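Local structure of succinyl-CoA ligase (ADP-forming) subunit alpha (Methanosaeta concilii, 6HXI) at residues 166-171 with 328-333. The protein belongs to the succinyl-CoA ligase alpha-subunit family, joins a CoA-ligase region to a region related to the C-terminal domain of citrate synthase, and binds coenzyme A. Residues are numbered along the deposited sequence; the frame is centred on the assembly and turned at random.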
loop_
_atom_site.group_PDB
_atom_site.type_symbol
_atom_site.label_atom_id
_atom_site.label_comp_id
_atom_site.label_asym_id
_atom_site.label_seq_id
_atom_site.Cartn_x
_atom_site.Cartn_y
_atom_site.Cartn_z
ATOM N N LEU B 166 29.757 47.818 8.859
ATOM C CA LEU B 166 30.663 46.730 9.209
ATOM C C LEU B 166 31.131 45.877 8.025
ATOM O O LEU B 166 31.962 44.995 8.213
ATOM C CB LEU B 166 30.035 45.850 10.315
ATOM C CG LEU B 166 29.821 46.557 11.677
ATOM C CD1 LEU B 166 28.931 45.743 12.573
ATOM C CD2 LEU B 166 31.166 46.888 12.367
ATOM N N TYR B 167 30.628 46.152 6.816
ATOM C CA TYR B 167 31.007 45.467 5.571
ATOM C C TYR B 167 32.348 46.016 4.999
ATOM O O TYR B 167 32.879 45.434 4.046
ATOM C CB TYR B 167 29.867 45.549 4.521
ATOM C CG TYR B 167 29.320 46.950 4.347
ATOM C CD1 TYR B 167 29.934 47.858 3.487
ATOM C CD2 TYR B 167 28.224 47.387 5.082
ATOM C CE1 TYR B 167 29.466 49.166 3.364
ATOM C CE2 TYR B 167 27.745 48.686 4.962
ATOM C CZ TYR B 167 28.374 49.576 4.109
ATOM O OH TYR B 167 27.883 50.847 3.963
ATOM N N ARG B 168 32.888 47.111 5.601
ATOM C CA ARG B 168 34.164 47.767 5.280
ATOM C C ARG B 168 34.974 48.077 6.556
ATOM O O ARG B 168 34.401 48.605 7.526
ATOM C CB ARG B 168 33.944 49.101 4.509
ATOM C CG ARG B 168 32.832 49.977 5.102
ATOM C CD ARG B 168 33.239 51.395 5.067
ATOM N NE ARG B 168 32.672 52.197 6.144
ATOM C CZ ARG B 168 33.176 52.263 7.370
ATOM N NH1 ARG B 168 34.204 51.500 7.715
ATOM N NH2 ARG B 168 32.613 53.044 8.282
ATOM N N PRO B 169 36.314 47.853 6.559
ATOM C CA PRO B 169 37.104 48.189 7.763
ATOM C C PRO B 169 37.356 49.679 7.989
ATOM O O PRO B 169 37.397 50.473 7.048
ATOM C CB PRO B 169 38.434 47.454 7.535
ATOM C CG PRO B 169 38.576 47.379 6.057
ATOM C CD PRO B 169 37.161 47.240 5.513
ATOM N N GLY B 170 37.549 50.022 9.259
ATOM C CA GLY B 170 37.945 51.346 9.721
ATOM C C GLY B 170 39.332 51.254 10.329
ATOM O O GLY B 170 40.083 50.331 10.008
ATOM N N CYS B 171 39.666 52.161 11.244
ATOM C CA CYS B 171 40.981 52.230 11.898
ATOM C C CYS B 171 40.969 51.823 13.374
ATOM O O CYS B 171 42.027 51.848 14.012
ATOM C CB CYS B 171 41.552 53.633 11.734
ATOM S SG CYS B 171 40.835 54.853 12.870
ATOM N N PHE B 328 38.523 58.016 3.539
ATOM C CA PHE B 328 38.188 57.176 2.384
ATOM C C PHE B 328 36.724 57.309 1.926
ATOM O O PHE B 328 35.849 57.724 2.695
ATOM C CB PHE B 328 38.564 55.700 2.641
ATOM C CG PHE B 328 37.754 55.009 3.710
ATOM C CD1 PHE B 328 38.133 55.074 5.045
ATOM C CD2 PHE B 328 36.619 54.273 3.379
ATOM C CE1 PHE B 328 37.383 54.429 6.030
ATOM C CE2 PHE B 328 35.866 53.638 4.365
ATOM C CZ PHE B 328 36.253 53.716 5.684
ATOM N N ASP B 329 36.471 56.909 0.670
ATOM C CA ASP B 329 35.173 56.970 0.019
ATOM C C ASP B 329 34.301 55.805 0.461
ATOM O O ASP B 329 34.767 54.657 0.495
ATOM C CB ASP B 329 35.346 56.980 -1.514
ATOM C CG ASP B 329 35.463 58.366 -2.121
ATOM O OD1 ASP B 329 34.615 59.234 -1.791
ATOM O OD2 ASP B 329 36.386 58.581 -2.943
ATOM N N GLU B 330 33.032 56.102 0.800
ATOM C CA GLU B 330 32.068 55.085 1.221
ATOM C C GLU B 330 31.799 54.058 0.118
ATOM O O GLU B 330 31.323 54.454 -0.953
ATOM C CB GLU B 330 30.762 55.708 1.754
ATOM C CG GLU B 330 30.876 56.268 3.171
ATOM C CD GLU B 330 31.241 55.333 4.320
ATOM O OE1 GLU B 330 31.446 55.850 5.442
ATOM O OE2 GLU B 330 31.323 54.098 4.111
ATOM N N PRO B 331 32.149 52.753 0.319
ATOM C CA PRO B 331 31.920 51.760 -0.751
ATOM C C PRO B 331 30.431 51.494 -0.984
ATOM O O PRO B 331 29.594 51.966 -0.203
ATOM C CB PRO B 331 32.692 50.524 -0.272
ATOM C CG PRO B 331 32.720 50.642 1.200
ATOM C CD PRO B 331 32.731 52.120 1.523
ATOM N N GLU B 332 30.097 50.789 -2.080
ATOM C CA GLU B 332 28.708 50.500 -2.439
ATOM C C GLU B 332 27.958 49.821 -1.288
ATOM O O GLU B 332 28.489 48.881 -0.690
ATOM C CB GLU B 332 28.629 49.673 -3.734
ATOM C CG GLU B 332 29.136 50.397 -4.976
ATOM C CD GLU B 332 28.361 51.625 -5.429
ATOM O OE1 GLU B 332 27.153 51.492 -5.736
ATOM O OE2 GLU B 332 28.975 52.715 -5.509
ATOM N N VAL B 333 26.763 50.350 -0.938
ATOM C CA VAL B 333 25.924 49.823 0.137
ATOM C C VAL B 333 25.337 48.457 -0.312
ATOM O O VAL B 333 24.597 48.398 -1.303
ATOM C CB VAL B 333 24.858 50.832 0.657
ATOM C CG1 VAL B 333 23.931 50.189 1.687
ATOM C CG2 VAL B 333 25.522 52.069 1.258
#
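Arg168 and Phe328 meet because each holds CG between its own backbone N and carbonyl carbon (chi1 45° for Arg168), which sends both side chains toward the facing loop. A bend at chi2 of Arg168 then carries CD to the edge of the Phe328 ring, 3.5 Å from CE2 and in the ring plane. Further out, Phe328 CZ lies over one guanidinium face, 3.6 Å from Arg168 NH1; with the planes 77° apart, this is not a parallel stack. Arg168 NE forms a salt bridge to Glu330 OE2 at 3.1 Å, but an N-H...O angle of 130° makes the hydrogen bond weak. The other carboxylate oxygen of Glu330, OE1, pairs with Lys165, so the glutamate links two cations. Pro331 crosses the Arg168 chain at about a right angle, its CD 3.7 Å from Arg168 CD, and presents CG to the edge of the Tyr167 ring. Beyond it, Tyr167 OH touches Val333 CG2 at 3.8 Å. Residues 167-169 and 328-333 run in nearly opposite directions. The contact lays the loop between helix 308-322 and strand 338-339 against the one between helix 158-163 and strand 172-176, which enters a mixed sheet beside its parallel neighbour 196-201, where Gly170 bonds through its backbone to Ile196.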